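Local coordinates for polycomb protein Pcl (Drosophila melanogaster, PDB 5OQD) that is required to establish the repressed state of homeotic genes in early embryos, as a chromatin-binding component of the Esc/E(z) complex, which methylates histone H3, at residues N41-C46 with G67-V72; H112-D117 with A169-R174. All blocks are in the same frame, centred on the assembly; numbering follows the deposited sequence.

Contact 1 (41-46 with 67-72) lies within the second PHD-type zinc finger, and contact 2 (112-117 with 169-174) in the winged-helix domain that follows it. They come in series: the first closes before the second opens. Their centres are 26 Å apart and their nearest atoms about 9 Å, without touching, and they share no sheet. Helix 92-104 lies between them in sequence and borders both, meeting Asp68 and Phe70 of contact 1 and His112 and Leu173 of contact 2. That one helix touches both contacts is consistent with the finger and the winged helix packing as one unit in this chromatin-binding protein.

Contact 1 of 2, residues N41-C46 with G67-V72; sequences NMLQCC and GDMFFV. With ZN (zinc ion), chain L.
Leu43, on strand 42-44, reaches across to Met69 and Phe71, and its side chain can be followed atom by atom. CB and CG form a stem that stays more than 4.2 Å from the facing residues, and with CG beside the backbone N (chi1 -65°) the two methyls reach the facing segment. One branch, CD1, ends 3.9 Å from CB of Phe71, at the base of the aromatic side chain and oblique to the ring. The other, CD2, is 4.2 Å from Phe71 CD2 and 4.3 Å from Met69 CB. Both methyls bear on Phe71, and CD2 alone also reaches Met69. Phe71 is engaged a second time by Phe60, ring edge to ring face.

At one end, Met69 CG approaches the carbonyl oxygen of Met42 to 3.9 Å, a van der Waals contact. At the other, Cys46 SG and Val72 CG1 are 4.4 Å apart, a looser apolar touch. The facing loop is shaped from within: Asp68 OD1 accepts from Phe70 N at 3.3 Å in an almost straight bond (178°), forming an Asx turn, while Arg87 makes a salt bridge to the same carboxylate oxygen.

Cys45 turns away from this interface, and its SG binds the zinc ion at 2.5 Å together with Cys48, Cys75 and Cys78. The contact thus packs strand 42-44 on the 67-72 segment inside the finger, whose second zinc is held by Cys30, Cys32, His53 and Cys56, the interleaved, cross-brace pair of sites that marks a PHD finger.

Contact 2 of 2, residues H112-D117 with A169-R174; sequences HHLLND and AFYALR
His113 and Phe170 meet as a T-shaped pair, with the edge of the imidazole directed at the phenyl face, centroids 5.1 Å apart and planes at 82°. The tight part of the contact is this cluster with Ala169, together with the backbone bonds beside it. His113 NE2 lies 3.3 Å from Ala169 CB, and Phe170 CE1 comes within 3.6 Å of His113 CB. With CG anti to the backbone N (chi1 -166°), the imidazole is also placed to turn ND1 toward the new helix, where it accepts from Asn116 N at 3.0 Å, in the ring plane. His113 is thus the N-cap of helix 114-125, and its own N-H donates to Asp117 OD2 from above the carboxylate plane. Replacing His113 by an alanine is likely to leave Asn116 N without its capping acceptor and the Phe170 face without the ring edge set against it.

His112 and Tyr171 form an antiparallel hydrogen-bonded pair, His112 N to Tyr171 O and Tyr171 N to His112 O both 3.0 Å, and Leu114 N donates to Ala169 O at 2.7 Å. On its other edge strand 170-173 bonds to 158-161, through Phe170 with Gly161 and Ala172 with Val159. The resulting strand order 1-3-2, with helices 92-104, 114-125 and 140-153, is the winged-helix topology.

Leu114 CD2 meets Tyr171 CE2 at 3.9 Å, ordinary apolar contact; both residues are buried, with Met144 on Leu114 and Leu151 on Tyr171. The solvent side lies elsewhere: Leu115 and Asn116 are exposed on the first turn of the helix, although Asn116 ND2 rests above the imidazole plane, offset toward the rim, on the face opposite Ala169 O. Beyond Tyr171 the contact loosens as the segments diverge, and Leu173 packs instead on His97 and Leu100 of helix 92-104.

Contact 1 of 2, residues N41-C46 with G67-V72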
ATOM      1  N   ASN B  41       9.569   1.986  -4.369  1.00 76.91           N
ATOM      2  CA  ASN B  41       9.600   1.358  -5.690  1.00 80.93           C
ATOM      3  C   ASN B  41      10.362   0.035  -5.742  1.00 80.42           C
ATOM      4  O   ASN B  41      11.287  -0.126  -6.537  1.00 67.11           O
ATOM      5  CB  ASN B  41      10.189   2.326  -6.720  1.00 83.01           C
ATOM      6  CG  ASN B  41       9.300   3.528  -6.962  1.00 81.50           C
ATOM      7  OD1 ASN B  41       8.335   3.457  -7.724  1.00 79.62           O
ATOM      8  ND2 ASN B  41       9.620   4.641  -6.313  1.00 86.46           N
ATOM      9  N   MET B  42       9.964  -0.907  -4.893  1.00 78.10           N
ATOM     10  CA  MET B  42      10.504  -2.263  -4.940  1.00 69.85           C
ATOM     11  C   MET B  42       9.404  -3.290  -4.702  1.00 67.46           C
ATOM     12  O   MET B  42       8.559  -3.115  -3.824  1.00 73.13           O
ATOM     13  CB  MET B  42      11.622  -2.447  -3.912  1.00 75.02           C
ATOM     14  CG  MET B  42      12.939  -1.793  -4.293  1.00 81.89           C
ATOM     15  SD  MET B  42      14.301  -2.359  -3.261  1.00 82.42           S
ATOM     16  CE  MET B  42      14.478  -4.048  -3.836  1.00 65.60           C
ATOM     17  N   LEU B  43       9.416  -4.360  -5.490  1.00 59.72           N
ATOM     18  CA  LEU B  43       8.436  -5.426  -5.333  1.00 45.41           C
ATOM     19  C   LEU B  43       9.118  -6.774  -5.126  1.00 60.82           C
ATOM     20  O   LEU B  43      10.249  -6.987  -5.568  1.00 56.29           O
ATOM     21  CB  LEU B  43       7.505  -5.485  -6.545  1.00 43.27           C
ATOM     22  CG  LEU B  43       6.594  -4.274  -6.766  1.00 54.89           C
ATOM     23  CD1 LEU B  43       5.703  -4.487  -7.979  1.00 52.69           C
ATOM     24  CD2 LEU B  43       5.759  -3.990  -5.524  1.00 46.93           C
ATOM     25  N   GLN B  44       8.420  -7.681  -4.451  1.00 54.10           N
ATOM     26  CA  GLN B  44       8.944  -9.012  -4.179  1.00 45.80           C
ATOM     27  C   GLN B  44       8.210 -10.055  -5.015  1.00 45.88           C
ATOM     28  O   GLN B  44       6.978 -10.106  -5.009  1.00 53.96           O
ATOM     29  CB  GLN B  44       8.815  -9.340  -2.692  1.00 43.25           C
ATOM     30  CG  GLN B  44       9.440 -10.663  -2.277  1.00 50.10           C
ATOM     31  CD  GLN B  44       9.207 -10.970  -0.811  1.00 51.06           C
ATOM     32  OE1 GLN B  44       8.209 -10.545  -0.227  1.00 50.33           O
ATOM     33  NE2 GLN B  44      10.128 -11.711  -0.207  1.00 50.75           N
ATOM     34  N   CYS B  45       8.964 -10.876  -5.740  1.00 44.46           N
ATOM     35  CA  CYS B  45       8.375 -11.947  -6.535  1.00 52.87           C
ATOM     36  C   CYS B  45       7.620 -12.921  -5.634  1.00 54.44           C
ATOM     37  O   CYS B  45       8.076 -13.243  -4.537  1.00 52.33           O
ATOM     38  CB  CYS B  45       9.452 -12.684  -7.331  1.00 37.54           C
ATOM     39  SG  CYS B  45       8.839 -14.027  -8.389  1.00 45.80           S
ATOM     40  N   CYS B  46       6.427 -13.320  -6.036  1.00 47.74           N
ATOM     41  CA  CYS B  46       5.714 -14.328  -5.274  1.00 56.05           C
ATOM     42  C   CYS B  46       6.353 -15.717  -5.290  1.00 49.83           C
ATOM     43  O   CYS B  46       6.353 -16.395  -4.284  1.00 58.73           O
ATOM     44  CB  CYS B  46       4.231 -14.383  -5.651  1.00 44.25           C
ATOM     45  SG  CYS B  46       3.849 -14.601  -7.393  1.00 47.02           S
ATOM     46  N   GLY B  67       5.203   3.617   0.378  1.00 66.09           N
ATOM     47  CA  GLY B  67       4.478   2.651   1.182  1.00 64.72           C
ATOM     48  C   GLY B  67       3.516   1.819   0.357  1.00 53.46           C
ATOM     49  O   GLY B  67       3.048   0.770   0.801  1.00 51.76           O
ATOM     50  N   ASP B  68       3.249   2.261  -0.865  1.00 50.67           N
ATOM     51  CA  ASP B  68       2.274   1.595  -1.708  1.00 49.86           C
ATOM     52  C   ASP B  68       2.916   0.469  -2.487  1.00 54.63           C
ATOM     53  O   ASP B  68       3.573   0.683  -3.489  1.00 63.13           O
ATOM     54  CB  ASP B  68       1.664   2.600  -2.677  1.00 48.59           C
ATOM     55  CG  ASP B  68       0.681   1.971  -3.626  1.00 56.00           C
ATOM     56  OD1 ASP B  68       0.429   0.767  -3.505  1.00 56.37           O
ATOM     57  OD2 ASP B  68       0.150   2.683  -4.494  1.00 55.03           O
ATOM     58  N   MET B  69       2.708  -0.744  -2.007  1.00 48.75           N
ATOM     59  CA  MET B  69       3.260  -1.927  -2.633  1.00 54.27           C
ATOM     60  C   MET B  69       2.182  -2.926  -2.980  1.00 55.84           C
ATOM     61  O   MET B  69       2.439  -4.118  -3.037  1.00 61.40           O
ATOM     62  CB  MET B  69       4.293  -2.575  -1.728  1.00 51.33           C
ATOM     63  CG  MET B  69       5.607  -1.829  -1.689  1.00 63.63           C
ATOM     64  SD  MET B  69       6.559  -2.204  -0.212  1.00112.75           S
ATOM     65  CE  MET B  69       6.757  -3.976  -0.359  1.00 63.94           C
ATOM     66  N   PHE B  70       0.967  -2.453  -3.200  1.00 54.57           N
ATOM     67  CA  PHE B  70      -0.155  -3.355  -3.310  1.00 51.32           C
ATOM     68  C   PHE B  70      -0.222  -3.946  -4.702  1.00 59.20           C
ATOM     69  O   PHE B  70      -1.053  -3.571  -5.517  1.00 57.62           O
ATOM     70  CB  PHE B  70      -1.449  -2.624  -2.977  1.00 50.85           C
ATOM     71  CG  PHE B  70      -1.548  -2.196  -1.548  1.00 44.71           C
ATOM     72  CD1 PHE B  70      -1.033  -0.991  -1.139  1.00 38.22           C
ATOM     73  CD2 PHE B  70      -2.157  -3.004  -0.616  1.00 42.25           C
ATOM     74  CE1 PHE B  70      -1.122  -0.599   0.176  1.00 43.94           C
ATOM     75  CE2 PHE B  70      -2.249  -2.619   0.700  1.00 43.89           C
ATOM     76  CZ  PHE B  70      -1.732  -1.413   1.097  1.00 38.16           C
ATOM     77  N   PHE B  71       0.686  -4.882  -4.949  1.00 59.95           N
ATOM     78  CA  PHE B  71       0.802  -5.561  -6.225  1.00 51.67           C
ATOM     79  C   PHE B  71       1.109  -7.030  -6.007  1.00 49.53           C
ATOM     80  O   PHE B  71       1.660  -7.407  -4.990  1.00 57.56           O
ATOM     81  CB  PHE B  71       1.943  -4.959  -7.034  1.00 52.17           C
ATOM     82  CG  PHE B  71       1.677  -3.577  -7.532  1.00 46.69           C
ATOM     83  CD1 PHE B  71       1.018  -3.377  -8.722  1.00 48.34           C
ATOM     84  CD2 PHE B  71       2.112  -2.482  -6.822  1.00 47.12           C
ATOM     85  CE1 PHE B  71       0.783  -2.108  -9.191  1.00 49.54           C
ATOM     86  CE2 PHE B  71       1.879  -1.207  -7.283  1.00 55.94           C
ATOM     87  CZ  PHE B  71       1.213  -1.019  -8.470  1.00 51.68           C
ATOM     88  N   VAL B  72       0.763  -7.854  -6.980  1.00 48.88           N
ATOM     89  CA  VAL B  72       1.212  -9.238  -7.026  1.00 49.76           C
ATOM     90  C   VAL B  72       2.209  -9.372  -8.167  1.00 53.25           C
ATOM     91  O   VAL B  72       1.862  -9.176  -9.331  1.00 45.22           O
ATOM     92  CB  VAL B  72       0.053 -10.228  -7.227  1.00 52.37           C
ATOM     93  CG1 VAL B  72       0.591 -11.637  -7.444  1.00 53.94           C
ATOM     94  CG2 VAL B  72      -0.890 -10.194  -6.038  1.00 53.59           C
TER
HETATM   95 ZN    ZN L 702      10.954 -14.903  -9.263  1.00 46.83          ZN

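Contact 2 of 2, residues H112-D117 with A169-R174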
ATOM      1  N   HIS B 112      -1.890  14.734  12.369  1.00 64.20           N
ATOM      2  CA  HIS B 112      -2.400  15.336  11.144  1.00 65.88           C
ATOM      3  C   HIS B 112      -3.900  15.572  11.262  1.00 64.09           C
ATOM      4  O   HIS B 112      -4.659  14.653  11.574  1.00 63.83           O
ATOM      5  CB  HIS B 112      -2.101  14.451   9.933  1.00 67.93           C
ATOM      6  CG  HIS B 112      -0.639  14.295   9.645  1.00 72.49           C
ATOM      7  ND1 HIS B 112       0.203  13.559  10.450  1.00 73.64           N
ATOM      8  CD2 HIS B 112       0.126  14.781   8.641  1.00 74.09           C
ATOM      9  CE1 HIS B 112       1.426  13.599   9.954  1.00 79.21           C
ATOM     10  NE2 HIS B 112       1.408  14.333   8.856  1.00 80.76           N
ATOM     11  N   HIS B 113      -4.321  16.808  11.018  1.00 68.55           N
ATOM     12  CA  HIS B 113      -5.737  17.149  11.072  1.00 64.82           C
ATOM     13  C   HIS B 113      -6.484  16.434   9.953  1.00 59.78           C
ATOM     14  O   HIS B 113      -6.066  16.478   8.796  1.00 57.73           O
ATOM     15  CB  HIS B 113      -5.936  18.662  10.966  1.00 66.20           C
ATOM     16  CG  HIS B 113      -7.310  19.121  11.343  1.00 66.28           C
ATOM     17  ND1 HIS B 113      -8.332  19.244  10.426  1.00 65.54           N
ATOM     18  CD2 HIS B 113      -7.830  19.490  12.537  1.00 63.30           C
ATOM     19  CE1 HIS B 113      -9.424  19.668  11.041  1.00 64.92           C
ATOM     20  NE2 HIS B 113      -9.146  19.823  12.322  1.00 68.00           N
ATOM     21  N   LEU B 114      -7.582  15.771  10.309  1.00 58.90           N
ATOM     22  CA  LEU B 114      -8.348  14.987   9.347  1.00 59.97           C
ATOM     23  C   LEU B 114      -8.842  15.839   8.183  1.00 64.71           C
ATOM     24  O   LEU B 114      -8.611  15.502   7.026  1.00 60.57           O
ATOM     25  CB  LEU B 114      -9.534  14.305  10.032  1.00 57.40           C
ATOM     26  CG  LEU B 114     -10.460  13.498   9.120  1.00 54.47           C
ATOM     27  CD1 LEU B 114      -9.680  12.431   8.367  1.00 54.63           C
ATOM     28  CD2 LEU B 114     -11.596  12.874   9.916  1.00 53.79           C
ATOM     29  N   LEU B 115      -9.508  16.947   8.498  1.00 68.78           N
ATOM     30  CA  LEU B 115     -10.064  17.829   7.476  1.00 68.75           C
ATOM     31  C   LEU B 115      -8.992  18.595   6.707  1.00 62.45           C
ATOM     32  O   LEU B 115      -9.095  18.768   5.493  1.00 63.84           O
ATOM     33  CB  LEU B 115     -11.044  18.823   8.106  1.00 72.62           C
ATOM     34  CG  LEU B 115     -11.672  19.873   7.186  1.00 84.93           C
ATOM     35  CD1 LEU B 115     -12.524  19.210   6.114  1.00 87.03           C
ATOM     36  CD2 LEU B 115     -12.482  20.884   7.984  1.00 85.30           C
ATOM     37  N   ASN B 116      -7.964  19.050   7.416  1.00 56.80           N
ATOM     38  CA  ASN B 116      -6.960  19.931   6.829  1.00 67.53           C
ATOM     39  C   ASN B 116      -5.847  19.211   6.072  1.00 72.97           C
ATOM     40  O   ASN B 116      -5.368  19.703   5.051  1.00 72.01           O
ATOM     41  CB  ASN B 116      -6.337  20.808   7.918  1.00 72.64           C
ATOM     42  CG  ASN B 116      -7.352  21.714   8.587  1.00 77.50           C
ATOM     43  OD1 ASN B 116      -8.397  22.025   8.016  1.00 70.09           O
ATOM     44  ND2 ASN B 116      -7.046  22.146   9.806  1.00 81.76           N
ATOM     45  N   ASP B 117      -5.434  18.052   6.570  1.00 66.98           N
ATOM     46  CA  ASP B 117      -4.278  17.364   6.006  1.00 67.87           C
ATOM     47  C   ASP B 117      -4.496  15.984   5.389  1.00 69.61           C
ATOM     48  O   ASP B 117      -3.792  15.593   4.460  1.00 74.28           O
ATOM     49  CB  ASP B 117      -3.248  17.089   7.103  1.00 74.91           C
ATOM     50  CG  ASP B 117      -2.901  18.333   7.899  1.00 77.09           C
ATOM     51  OD1 ASP B 117      -2.999  19.445   7.338  1.00 82.23           O
ATOM     52  OD2 ASP B 117      -2.532  18.198   9.085  1.00 78.36           O
ATOM     53  N   ALA B 169     -10.039  15.836  15.973  1.00 67.21           N
ATOM     54  CA  ALA B 169      -9.887  15.841  14.528  1.00 68.95           C
ATOM     55  C   ALA B 169      -8.506  15.394  14.073  1.00 57.93           C
ATOM     56  O   ALA B 169      -8.160  15.547  12.913  1.00 57.43           O
ATOM     57  CB  ALA B 169     -10.214  17.214  13.973  1.00 65.75           C
ATOM     58  N   PHE B 170      -7.713  14.856  14.989  1.00 56.52           N
ATOM     59  CA  PHE B 170      -6.319  14.552  14.699  1.00 64.57           C
ATOM     60  C   PHE B 170      -6.006  13.065  14.694  1.00 61.70           C
ATOM     61  O   PHE B 170      -6.425  12.329  15.573  1.00 58.34           O
ATOM     62  CB  PHE B 170      -5.403  15.273  15.680  1.00 62.25           C
ATOM     63  CG  PHE B 170      -5.283  16.742  15.423  1.00 80.99           C
ATOM     64  CD1 PHE B 170      -4.479  17.217  14.407  1.00 73.81           C
ATOM     65  CD2 PHE B 170      -5.977  17.652  16.196  1.00 77.06           C
ATOM     66  CE1 PHE B 170      -4.368  18.572  14.168  1.00 75.47           C
ATOM     67  CE2 PHE B 170      -5.870  19.005  15.964  1.00 68.39           C
ATOM     68  CZ  PHE B 170      -5.065  19.467  14.948  1.00 70.96           C
ATOM     69  N   TYR B 171      -5.274  12.628  13.679  1.00 56.16           N
ATOM     70  CA  TYR B 171      -4.897  11.231  13.571  1.00 53.05           C
ATOM     71  C   TYR B 171      -3.426  11.049  13.245  1.00 60.14           C
ATOM     72  O   TYR B 171      -2.801  11.902  12.643  1.00 54.35           O
ATOM     73  CB  TYR B 171      -5.760  10.524  12.533  1.00 46.57           C
ATOM     74  CG  TYR B 171      -7.215  10.496  12.906  1.00 57.47           C
ATOM     75  CD1 TYR B 171      -7.709   9.534  13.761  1.00 54.03           C
ATOM     76  CD2 TYR B 171      -8.092  11.444  12.415  1.00 59.08           C
ATOM     77  CE1 TYR B 171      -9.037   9.512  14.112  1.00 57.38           C
ATOM     78  CE2 TYR B 171      -9.421  11.429  12.761  1.00 54.23           C
ATOM     79  CZ  TYR B 171      -9.885  10.458  13.609  1.00 56.06           C
ATOM     80  OH  TYR B 171     -11.207  10.440  13.953  1.00 59.03           O
ATOM     81  N   ALA B 172      -2.885   9.919  13.662  1.00 48.45           N
ATOM     82  CA  ALA B 172      -1.494   9.582  13.408  1.00 46.95           C
ATOM     83  C   ALA B 172      -1.297   8.078  13.508  1.00 52.38           C
ATOM     84  O   ALA B 172      -2.056   7.389  14.188  1.00 52.34           O
ATOM     85  CB  ALA B 172      -0.582  10.305  14.388  1.00 46.61           C
ATOM     86  N   LEU B 173      -0.282   7.570  12.818  1.00 46.47           N
ATOM     87  CA  LEU B 173       0.083   6.166  12.938  1.00 46.14           C
ATOM     88  C   LEU B 173       0.591   5.902  14.348  1.00 50.50           C
ATOM     89  O   LEU B 173       1.396   6.671  14.875  1.00 49.38           O
ATOM     90  CB  LEU B 173       1.146   5.789  11.905  1.00 45.58           C
ATOM     91  CG  LEU B 173       0.729   5.796  10.434  1.00 44.23           C
ATOM     92  CD1 LEU B 173       1.945   5.606   9.538  1.00 54.81           C
ATOM     93  CD2 LEU B 173      -0.301   4.716  10.168  1.00 42.34           C
ATOM     94  N   ARG B 174       0.113   4.826  14.964  1.00 51.13           N
ATOM     95  CA  ARG B 174       0.532   4.498  16.320  1.00 54.05           C
ATOM     96  C   ARG B 174       1.984   4.045  16.329  1.00 60.52           C
ATOM     97  O   ARG B 174       2.675   4.147  17.341  1.00 60.17           O
ATOM     98  CB  ARG B 174      -0.373   3.423  16.924  1.00 51.26           C
ATOM     99  CG  ARG B 174      -0.226   3.276  18.428  1.00 53.73           C
ATOM    100  CD  ARG B 174      -1.252   2.319  19.004  1.00 52.43           C
ATOM    101  NE  ARG B 174      -2.623   2.762  18.764  1.00 53.63           N
ATOM    102  CZ  ARG B 174      -3.273   3.634  19.527  1.00 57.60           C
ATOM    103  NH1 ARG B 174      -2.677   4.169  20.584  1.00 55.70           N
ATOM    104  NH2 ARG B 174      -4.520   3.974  19.233  1.00 54.16           N
TER